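Side-chain contacts in putative glycosyltransferase (GalT1) (PDB 5HEA), which is probably a nucleotide-sugar-dependent glycosyltransferase, represented here by the C-terminal part of a longer protein, with a GT-A type domain followed by helices: residues Gly85-Phe90 with Arg107-Asn112; Pro169-Lys174 with Arg197-Ala202; Gly261-Cys266 with Gln280-Lys285. All blocks are in the same frame, centred on the assembly; numbering follows the deposited sequence.

Interaction 1: residues Gly85-Phe90 with Arg107-Asn112; sequences GKYITF and RALVDN
Tyr87 lays the CD2-CE2 side of its ring against the two methyls of Leu109, with CE2 3.6 Å from Leu109 CD2 and 4.1 Å from Leu109 CD1. The approach is oblique to the ring, and both methyls gather near the same Tyr87 CE2 carbon. Leu109 has CG anti to its backbone N (chi1 -173°), which stretches the isobutyl group from the helix toward the strand. One residue on, Val110 CG2 lies 3.6 Å from Tyr87 OH, the two side chains crossing at about a right angle. A tyrosine suits this place: its carbons serve the buried leucine, while its hydroxyl lies beside the exposed Val110 and hydrogen-bonds to Glu5 OE2. Lys86 CG, 3.6 Å above the plane, adds aliphatic cover toward the margin of one ring face, and its NZ forms a salt bridge to the other carboxylate oxygen of Glu5. Four residues after Ala108, Asn112 ND2 donates to Ala108 O at 2.8 Å in a nearly straight bond (171°), with the acceptor in its amide plane; OD1 is hydrogen-bonded to Asn144 ND2. Strand 87-90, which in the GT-A fold leads toward the probable DxD-type acidic motif, lies between strands 7-13 and 171-174, and helix 101-110 packs across this face of the sheet, with Leu172 of the latter strand touching both Tyr87 and Leu109.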
loop_
_atom_site.group_PDB
_atom_site.type_symbol
_atom_site.label_atom_id
_atom_site.label_comp_id
_atom_site.label_asym_id
_atom_site.label_seq_id
_atom_site.Cartn_x
_atom_site.Cartn_y
_atom_site.Cartn_z
ATOM N N GLY A 85 -27.650 -29.796 3.559
ATOM C CA GLY A 85 -28.849 -30.267 2.894
ATOM C C GLY A 85 -28.578 -31.133 1.676
ATOM O O GLY A 85 -27.471 -31.142 1.136
ATOM N N LYS A 86 -29.600 -31.869 1.241
ATOM C CA LYS A 86 -29.520 -32.628 0.003
ATOM C C LYS A 86 -29.689 -31.688 -1.187
ATOM O O LYS A 86 -29.299 -32.007 -2.319
ATOM C CB LYS A 86 -30.594 -33.725 -0.032
ATOM C CG LYS A 86 -30.645 -34.479 -1.364
ATOM C CD LYS A 86 -31.388 -35.796 -1.261
ATOM C CE LYS A 86 -31.484 -36.472 -2.626
ATOM N NZ LYS A 86 -32.058 -37.837 -2.518
ATOM N N TYR A 87 -30.282 -30.528 -0.917
ATOM C CA TYR A 87 -30.504 -29.504 -1.934
ATOM C C TYR A 87 -30.030 -28.157 -1.422
ATOM O O TYR A 87 -30.043 -27.899 -0.216
ATOM C CB TYR A 87 -31.984 -29.413 -2.293
ATOM C CG TYR A 87 -32.570 -30.744 -2.691
ATOM C CD1 TYR A 87 -33.222 -31.539 -1.753
ATOM C CD2 TYR A 87 -32.442 -31.224 -3.992
ATOM C CE1 TYR A 87 -33.751 -32.767 -2.094
ATOM C CE2 TYR A 87 -32.970 -32.464 -4.349
ATOM C CZ TYR A 87 -33.629 -33.225 -3.389
ATOM O OH TYR A 87 -34.163 -34.449 -3.705
ATOM N N ILE A 88 -29.621 -27.299 -2.347
ATOM C CA ILE A 88 -29.140 -25.962 -2.001
ATOM C C ILE A 88 -29.903 -24.916 -2.801
ATOM O O ILE A 88 -30.129 -25.072 -4.001
ATOM C CB ILE A 88 -27.617 -25.817 -2.273
ATOM C CG1 ILE A 88 -26.813 -26.601 -1.225
ATOM C CG2 ILE A 88 -27.212 -24.316 -2.345
ATOM C CD1 ILE A 88 -25.314 -26.512 -1.402
ATOM N N THR A 89 -30.312 -23.845 -2.137
ATOM C CA THR A 89 -30.966 -22.768 -2.849
ATOM C C THR A 89 -30.475 -21.441 -2.274
ATOM O O THR A 89 -29.968 -21.404 -1.150
ATOM C CB THR A 89 -32.494 -22.919 -2.746
ATOM O OG1 THR A 89 -33.134 -22.113 -3.745
ATOM C CG2 THR A 89 -32.977 -22.533 -1.347
ATOM N N PHE A 90 -30.582 -20.367 -3.054
ATOM C CA PHE A 90 -30.070 -19.059 -2.634
ATOM C C PHE A 90 -31.231 -18.078 -2.525
ATOM O O PHE A 90 -32.123 -18.096 -3.360
ATOM C CB PHE A 90 -29.043 -18.522 -3.648
ATOM C CG PHE A 90 -27.809 -19.379 -3.774
ATOM C CD1 PHE A 90 -26.765 -19.247 -2.869
ATOM C CD2 PHE A 90 -27.704 -20.328 -4.784
ATOM C CE1 PHE A 90 -25.632 -20.051 -2.969
ATOM C CE2 PHE A 90 -26.572 -21.132 -4.894
ATOM C CZ PHE A 90 -25.543 -20.999 -3.979
ATOM N N ARG A 107 -41.230 -29.989 -5.261
ATOM C CA ARG A 107 -42.078 -30.883 -6.055
ATOM C C ARG A 107 -41.663 -30.951 -7.525
ATOM O O ARG A 107 -41.639 -32.026 -8.127
ATOM C CB ARG A 107 -43.532 -30.435 -5.968
ATOM C CG ARG A 107 -44.125 -30.660 -4.606
ATOM C CD ARG A 107 -45.305 -31.610 -4.685
ATOM N NE ARG A 107 -45.577 -32.199 -3.378
ATOM C CZ ARG A 107 -46.161 -31.545 -2.382
ATOM N NH1 ARG A 107 -46.543 -30.286 -2.553
ATOM N NH2 ARG A 107 -46.366 -32.149 -1.218
ATOM N N ALA A 108 -41.330 -29.798 -8.100
ATOM C CA ALA A 108 -41.002 -29.735 -9.519
ATOM C C ALA A 108 -39.725 -30.524 -9.809
ATOM O O ALA A 108 -39.581 -31.131 -10.863
ATOM C CB ALA A 108 -40.861 -28.278 -9.972
ATOM N N LEU A 109 -38.799 -30.526 -8.857
ATOM C CA LEU A 109 -37.548 -31.245 -9.039
ATOM C C LEU A 109 -37.782 -32.748 -8.840
ATOM O O LEU A 109 -37.492 -33.570 -9.722
ATOM C CB LEU A 109 -36.493 -30.714 -8.058
ATOM C CG LEU A 109 -35.048 -31.204 -8.165
ATOM C CD1 LEU A 109 -34.079 -30.162 -7.602
ATOM C CD2 LEU A 109 -34.878 -32.555 -7.427
ATOM N N VAL A 110 -38.324 -33.092 -7.678
ATOM C CA VAL A 110 -38.468 -34.489 -7.258
ATOM C C VAL A 110 -39.468 -35.294 -8.108
ATOM O O VAL A 110 -39.177 -36.422 -8.518
ATOM C CB VAL A 110 -38.800 -34.571 -5.741
ATOM C CG1 VAL A 110 -39.280 -35.952 -5.362
ATOM C CG2 VAL A 110 -37.570 -34.182 -4.924
ATOM N N ASP A 111 -40.622 -34.712 -8.410
ATOM C CA ASP A 111 -41.612 -35.420 -9.215
ATOM C C ASP A 111 -41.135 -35.661 -10.642
ATOM O O ASP A 111 -41.612 -36.571 -11.322
ATOM C CB ASP A 111 -42.946 -34.668 -9.250
ATOM C CG ASP A 111 -43.641 -34.640 -7.900
ATOM O OD1 ASP A 111 -43.163 -35.312 -6.960
ATOM O OD2 ASP A 111 -44.682 -33.954 -7.787
ATOM N N ASN A 112 -40.206 -34.843 -11.111
ATOM C CA ASN A 112 -39.750 -34.978 -12.495
ATOM C C ASN A 112 -38.428 -35.709 -12.674
ATOM O O ASN A 112 -38.004 -35.978 -13.802
ATOM C CB ASN A 112 -39.705 -33.615 -13.173
ATOM C CG ASN A 112 -41.084 -33.081 -13.459
ATOM O OD1 ASN A 112 -41.777 -33.586 -14.341
ATOM N ND2 ASN A 112 -41.497 -32.062 -12.713
#

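Interaction 2: residues Pro169-Lys174 with Arg197-Ala202; sequences PTKLFK and RLYLKA
In the GT-A fold of family 2 glycosyltransferases a mixed sheet forms the core of the domain, and here strand 171-174 of that sheet, antiparallel to both its neighbours 87-90 and 116-125, receives helix 195-201. Elsewhere this helix packs on a second subunit through Arg197, Leu200 and Lys201. Phe173 and Leu198 make the apolar half of the contact. Leu198 CD1 sits over one face of the phenyl ring, 3.8 Å from its centroid and 18° off the normal, a CH-pi arrangement in which the methyl lies 3.6 Å from Phe173 CE1. Leu198 CB backs it up at 3.8 Å from the same Phe173 CE1. The flat ring of Phe173 thus offers a face to one methyl of Leu198, somewhat off centre toward CE1.

The other half is polar at its ends. Lys171 CE lies at the edge of the Tyr199 ring, near its plane, 3.1 Å from Tyr199 OH; the two side chains cross at about a right angle. The Tyr199 hydroxyl is hydrogen-bonded to Thr164 O, and its ring meets Trp150 edge-to-face. Lys171 suits its buried place because backbone carbonyls surround its amine: NZ donates to Leu163 O and Phe167 O, around the end of helix 161-166, whose dipole would probably favour the positive charge. The bend at chi4 (66°) turns Lys171 NZ back to Pro169 O as well, 2.7 Å away, with a C=O...N angle of 174°.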
loop_
_atom_site.group_PDB
_atom_site.type_symbol
_atom_site.label_atom_id
_atom_site.label_comp_id
_atom_site.label_asym_id
_atom_site.label_seq_id
_atom_site.Cartn_x
_atom_site.Cartn_y
_atom_site.Cartn_z
ATOM N N PRO A 169 -30.837 -16.721 -7.078
ATOM C CA PRO A 169 -32.064 -17.273 -6.485
ATOM C C PRO A 169 -33.023 -17.851 -7.512
ATOM O O PRO A 169 -32.731 -17.846 -8.715
ATOM C CB PRO A 169 -32.707 -16.054 -5.799
ATOM C CG PRO A 169 -31.517 -15.131 -5.514
ATOM C CD PRO A 169 -30.669 -15.291 -6.752
ATOM N N THR A 170 -34.164 -18.331 -7.016
ATOM C CA THR A 170 -35.260 -18.942 -7.807
ATOM C C THR A 170 -34.961 -20.366 -8.254
ATOM O O THR A 170 -35.715 -20.947 -9.024
ATOM C CB THR A 170 -35.763 -18.078 -9.034
ATOM O OG1 THR A 170 -34.988 -18.354 -10.205
ATOM C CG2 THR A 170 -35.751 -16.567 -8.724
ATOM N N LYS A 171 -33.866 -20.931 -7.749
ATOM C CA LYS A 171 -33.341 -22.176 -8.269
ATOM C C LYS A 171 -33.009 -23.129 -7.137
ATOM O O LYS A 171 -32.365 -22.753 -6.157
ATOM C CB LYS A 171 -32.099 -21.887 -9.132
ATOM C CG LYS A 171 -32.411 -20.908 -10.283
ATOM C CD LYS A 171 -31.174 -20.359 -10.947
ATOM C CE LYS A 171 -31.570 -19.313 -11.981
ATOM N NZ LYS A 171 -32.185 -18.090 -11.370
ATOM N N LEU A 172 -33.474 -24.364 -7.271
ATOM C CA LEU A 172 -33.180 -25.424 -6.311
ATOM C C LEU A 172 -32.233 -26.438 -6.955
ATOM O O LEU A 172 -32.565 -27.032 -7.983
ATOM C CB LEU A 172 -34.479 -26.103 -5.871
ATOM C CG LEU A 172 -34.377 -27.220 -4.834
ATOM C CD1 LEU A 172 -33.944 -26.642 -3.494
ATOM C CD2 LEU A 172 -35.700 -27.982 -4.709
ATOM N N PHE A 173 -31.056 -26.621 -6.351
ATOM C CA PHE A 173 -29.994 -27.471 -6.901
ATOM C C PHE A 173 -29.747 -28.711 -6.038
ATOM O O PHE A 173 -29.663 -28.597 -4.819
ATOM C CB PHE A 173 -28.660 -26.706 -6.937
ATOM C CG PHE A 173 -28.695 -25.422 -7.725
ATOM C CD1 PHE A 173 -28.514 -25.433 -9.101
ATOM C CD2 PHE A 173 -28.885 -24.205 -7.088
ATOM C CE1 PHE A 173 -28.545 -24.252 -9.835
ATOM C CE2 PHE A 173 -28.912 -23.009 -7.814
ATOM C CZ PHE A 173 -28.745 -23.036 -9.190
ATOM N N LYS A 174 -29.595 -29.879 -6.663
ATOM C CA LYS A 174 -29.001 -31.017 -5.967
ATOM C C LYS A 174 -27.642 -30.584 -5.466
ATOM O O LYS A 174 -26.877 -29.944 -6.196
ATOM C CB LYS A 174 -28.862 -32.233 -6.883
ATOM C CG LYS A 174 -30.181 -32.987 -7.045
ATOM C CD LYS A 174 -30.011 -34.258 -7.839
ATOM C CE LYS A 174 -31.359 -34.906 -8.100
ATOM N NZ LYS A 174 -31.273 -35.985 -9.136
ATOM N N ARG A 197 -22.605 -23.048 -14.809
ATOM C CA ARG A 197 -21.779 -24.234 -14.602
ATOM C C ARG A 197 -22.535 -25.335 -13.850
ATOM O O ARG A 197 -22.352 -26.520 -14.119
ATOM C CB ARG A 197 -20.455 -23.875 -13.925
ATOM C CG ARG A 197 -19.626 -22.898 -14.764
ATOM C CD ARG A 197 -18.268 -22.635 -14.161
ATOM N NE ARG A 197 -18.265 -21.503 -13.233
ATOM C CZ ARG A 197 -17.796 -21.557 -11.986
ATOM N NH1 ARG A 197 -17.310 -22.704 -11.517
ATOM N NH2 ARG A 197 -17.798 -20.469 -11.206
ATOM N N LEU A 198 -23.398 -24.950 -12.917
ATOM C CA LEU A 198 -24.286 -25.925 -12.279
ATOM C C LEU A 198 -25.239 -26.587 -13.280
ATOM O O LEU A 198 -25.451 -27.809 -13.245
ATOM C CB LEU A 198 -25.088 -25.250 -11.171
ATOM C CG LEU A 198 -24.219 -24.760 -10.017
ATOM C CD1 LEU A 198 -24.998 -23.736 -9.184
ATOM C CD2 LEU A 198 -23.810 -25.960 -9.162
ATOM N N TYR A 199 -25.810 -25.790 -14.178
ATOM C CA TYR A 199 -26.669 -26.338 -15.238
ATOM C C TYR A 199 -25.927 -27.413 -16.056
ATOM O O TYR A 199 -26.468 -28.488 -16.374
ATOM C CB TYR A 199 -27.100 -25.234 -16.200
ATOM C CG TYR A 199 -27.985 -24.144 -15.655
ATOM C CD1 TYR A 199 -28.891 -24.388 -14.634
ATOM C CD2 TYR A 199 -27.934 -22.861 -16.200
ATOM C CE1 TYR A 199 -29.708 -23.370 -14.153
ATOM C CE2 TYR A 199 -28.739 -21.839 -15.723
ATOM C CZ TYR A 199 -29.618 -22.101 -14.706
ATOM O OH TYR A 199 -30.425 -21.100 -14.252
ATOM N N LEU A 200 -24.677 -27.127 -16.400
ATOM C CA LEU A 200 -23.890 -28.062 -17.217
ATOM C C LEU A 200 -23.613 -29.385 -16.489
ATOM O O LEU A 200 -23.283 -30.386 -17.120
ATOM C CB LEU A 200 -22.583 -27.407 -17.688
ATOM C CG LEU A 200 -22.725 -26.231 -18.656
ATOM C CD1 LEU A 200 -21.392 -25.494 -18.819
ATOM C CD2 LEU A 200 -23.259 -26.710 -20.016
ATOM N N LYS A 201 -23.760 -29.394 -15.164
ATOM C CA LYS A 201 -23.592 -30.617 -14.382
ATOM C C LYS A 201 -24.862 -31.464 -14.415
ATOM O O LYS A 201 -24.815 -32.661 -14.144
ATOM C CB LYS A 201 -23.249 -30.291 -12.923
ATOM C CG LYS A 201 -21.851 -29.729 -12.684
ATOM C CD LYS A 201 -20.812 -30.827 -12.680
ATOM C CE LYS A 201 -19.613 -30.449 -11.815
ATOM N NZ LYS A 201 -19.854 -30.607 -10.352
ATOM N N ALA A 202 -25.993 -30.849 -14.750
ATOM C CA ALA A 202 -27.288 -31.532 -14.651
ATOM C C ALA A 202 -27.620 -32.376 -15.882
ATOM O O ALA A 202 -27.008 -32.207 -16.938
ATOM C CB ALA A 202 -28.404 -30.523 -14.377
#

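Interaction 3: residues Gly261-Cys266 with Gln280-Lys285; sequences GRLKKC and QQCCNK
Cys266 and Cys282 face each other from two helices and join through a disulfide, SG to SG 2.1 Å. Their sulfurs arrive differently: in Cys266 SG is anti to the backbone N (chi1 164°), whereas in Cys282 it is anti to the carbonyl carbon, beside the N. The torsion about the S-S bond, 83°, is close to the perpendicular value that disulfides prefer, so the link appears relaxed. Such a short bridge demands close backbones, and the axes of segments 261-266 and 280-285 approach to 8.5 Å, with 136° between their N-to-C directions, antiparallel but well splayed.

One turn before Cys266, Leu263 packs beside the bridge. Its CD2 is 4.2 Å from Cys282 SG and 4.0 Å from Lys285 CB, while its CD1 lies 4.1 Å from that same Lys285 CB. The leucine crosses the lysine at about a right angle, and both methyls rest on the root of the chain. Lysine works here because its CB packs against Leu263 while the chain bends at chi3 and carries NZ away to salt bridges with Glu239 and with Glu240 of a second subunit.

Ile235, from helix 231-247, touches both bridged cysteines and helps to bury them; Ile231 and Leu278 also pack on Cys266. The next residue in each helix repeats the linkage, Cys267 with Cys283. The arrangement is that of an antiparallel helical hairpin cross-linked by two disulfides, formed by helices 253-272 and 276-291 near the C-terminus.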
loop_
_atom_site.group_PDB
_atom_site.type_symbol
_atom_site.label_atom_id
_atom_site.label_comp_id
_atom_site.label_asym_id
_atom_site.label_seq_id
_atom_site.Cartn_x
_atom_site.Cartn_y
_atom_site.Cartn_z
ATOM N N GLY A 261 -23.784 -7.914 -27.801
ATOM C CA GLY A 261 -24.495 -6.905 -27.026
ATOM C C GLY A 261 -23.688 -6.366 -25.849
ATOM O O GLY A 261 -23.674 -5.160 -25.609
ATOM N N ARG A 262 -23.005 -7.252 -25.123
ATOM C CA ARG A 262 -22.145 -6.827 -24.012
ATOM C C ARG A 262 -20.955 -5.981 -24.473
ATOM O O ARG A 262 -20.628 -4.971 -23.847
ATOM C CB ARG A 262 -21.659 -8.032 -23.187
ATOM C CG ARG A 262 -22.784 -8.701 -22.414
ATOM C CD ARG A 262 -22.307 -9.967 -21.683
ATOM N NE ARG A 262 -23.363 -10.557 -20.860
ATOM C CZ ARG A 262 -23.154 -11.325 -19.787
ATOM N NH1 ARG A 262 -21.917 -11.597 -19.366
ATOM N NH2 ARG A 262 -24.189 -11.818 -19.123
ATOM N N LEU A 263 -20.312 -6.390 -25.563
ATOM C CA LEU A 263 -19.212 -5.621 -26.135
ATOM C C LEU A 263 -19.629 -4.181 -26.458
ATOM O O LEU A 263 -18.889 -3.232 -26.182
ATOM C CB LEU A 263 -18.677 -6.314 -27.404
ATOM C CG LEU A 263 -17.881 -7.592 -27.106
ATOM C CD1 LEU A 263 -17.582 -8.334 -28.412
ATOM C CD2 LEU A 263 -16.597 -7.251 -26.356
ATOM N N LYS A 264 -20.813 -4.034 -27.049
ATOM C CA LYS A 264 -21.363 -2.718 -27.384
ATOM C C LYS A 264 -21.510 -1.870 -26.130
ATOM O O LYS A 264 -21.121 -0.702 -26.104
ATOM C CB LYS A 264 -22.732 -2.858 -28.061
ATOM C CG LYS A 264 -22.673 -2.901 -29.583
ATOM C CD LYS A 264 -24.045 -3.138 -30.222
ATOM C CE LYS A 264 -24.410 -4.625 -30.259
ATOM N NZ LYS A 264 -23.392 -5.451 -30.984
ATOM N N LYS A 265 -22.082 -2.469 -25.090
ATOM C CA LYS A 265 -22.276 -1.780 -23.821
ATOM C C LYS A 265 -20.933 -1.416 -23.175
ATOM O O LYS A 265 -20.750 -0.298 -22.701
ATOM C CB LYS A 265 -23.111 -2.648 -22.875
ATOM C CG LYS A 265 -23.491 -1.962 -21.580
ATOM C CD LYS A 265 -24.560 -2.743 -20.827
ATOM C CE LYS A 265 -25.064 -1.968 -19.607
ATOM N NZ LYS A 265 -23.986 -1.666 -18.613
ATOM N N CYS A 266 -20.004 -2.373 -23.164
ATOM C CA CYS A 266 -18.674 -2.177 -22.597
ATOM C C CYS A 266 -17.906 -1.079 -23.328
ATOM O O CYS A 266 -17.272 -0.234 -22.704
ATOM C CB CYS A 266 -17.882 -3.489 -22.669
ATOM S SG CYS A 266 -16.081 -3.299 -22.423
ATOM N N GLN A 280 -10.528 0.140 -25.089
ATOM C CA GLN A 280 -9.753 -0.214 -26.271
ATOM C C GLN A 280 -10.009 -1.671 -26.670
ATOM O O GLN A 280 -10.234 -1.969 -27.849
ATOM C CB GLN A 280 -8.261 0.033 -26.002
ATOM C CG GLN A 280 -7.315 -0.436 -27.105
ATOM C CD GLN A 280 -6.594 -1.766 -26.793
ATOM O OE1 GLN A 280 -6.052 -1.978 -25.700
ATOM N NE2 GLN A 280 -6.577 -2.660 -27.778
ATOM N N GLN A 281 -9.994 -2.572 -25.687
ATOM C CA GLN A 281 -10.134 -3.999 -25.958
ATOM C C GLN A 281 -11.516 -4.323 -26.512
ATOM O O GLN A 281 -11.640 -5.028 -27.520
ATOM C CB GLN A 281 -9.824 -4.834 -24.700
ATOM C CG GLN A 281 -8.324 -4.879 -24.336
ATOM C CD GLN A 281 -7.509 -5.825 -25.234
ATOM O OE1 GLN A 281 -8.028 -6.833 -25.741
ATOM N NE2 GLN A 281 -6.224 -5.502 -25.429
ATOM N N CYS A 282 -12.550 -3.794 -25.857
ATOM C CA CYS A 282 -13.930 -4.034 -26.274
ATOM C C CYS A 282 -14.262 -3.436 -27.626
ATOM O O CYS A 282 -14.949 -4.055 -28.442
ATOM C CB CYS A 282 -14.907 -3.473 -25.236
ATOM S SG CYS A 282 -14.987 -4.464 -23.721
ATOM N N CYS A 283 -13.809 -2.210 -27.858
ATOM C CA CYS A 283 -14.032 -1.592 -29.160
ATOM C C CYS A 283 -13.336 -2.327 -30.280
ATOM O O CYS A 283 -13.870 -2.428 -31.380
ATOM C CB CYS A 283 -13.601 -0.127 -29.155
ATOM S SG CYS A 283 -14.757 0.872 -28.240
ATOM N N ASN A 284 -12.140 -2.835 -30.010
ATOM C CA ASN A 284 -11.421 -3.602 -31.022
ATOM C C ASN A 284 -12.147 -4.903 -31.336
ATOM O O ASN A 284 -12.307 -5.259 -32.502
ATOM C CB ASN A 284 -9.984 -3.874 -30.582
ATOM C CG ASN A 284 -9.281 -4.907 -31.457
ATOM O OD1 ASN A 284 -9.170 -4.748 -32.675
ATOM N ND2 ASN A 284 -8.788 -5.960 -30.831
ATOM N N LYS A 285 -12.579 -5.599 -30.285
ATOM C CA LYS A 285 -13.334 -6.829 -30.428
ATOM C C LYS A 285 -14.620 -6.592 -31.220
ATOM O O LYS A 285 -14.950 -7.357 -32.128
ATOM C CB LYS A 285 -13.610 -7.471 -29.051
ATOM C CG LYS A 285 -12.371 -8.144 -28.459
ATOM C CD LYS A 285 -12.682 -8.976 -27.206
ATOM C CE LYS A 285 -12.129 -8.321 -25.948
ATOM N NZ LYS A 285 -12.194 -9.207 -24.736
#

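Every touching residue of interactions 2 and 3 is buried, whereas interaction 1 includes the exposed Val110. Interactions 1 and 2 belong to the same sheet: their strands are neighbours, joined by a backbone bond between Ile88 N and Phe173 O, and Leu109 of the first packs on the Leu172 carbonyl of the second. Their helices lie on opposite faces of strand 171-174, held by aromatic-aliphatic packing, with polar ends satisfied by a carboxylate in interaction 1 and by backbone carbonyls in interaction 2. Interaction 3 relies on covalent sulfur bridging in the helical part, its centre about 25 Å from the chain centre, against 10 Å for interaction 2. Interactions 2 and 3 both touch a second subunit.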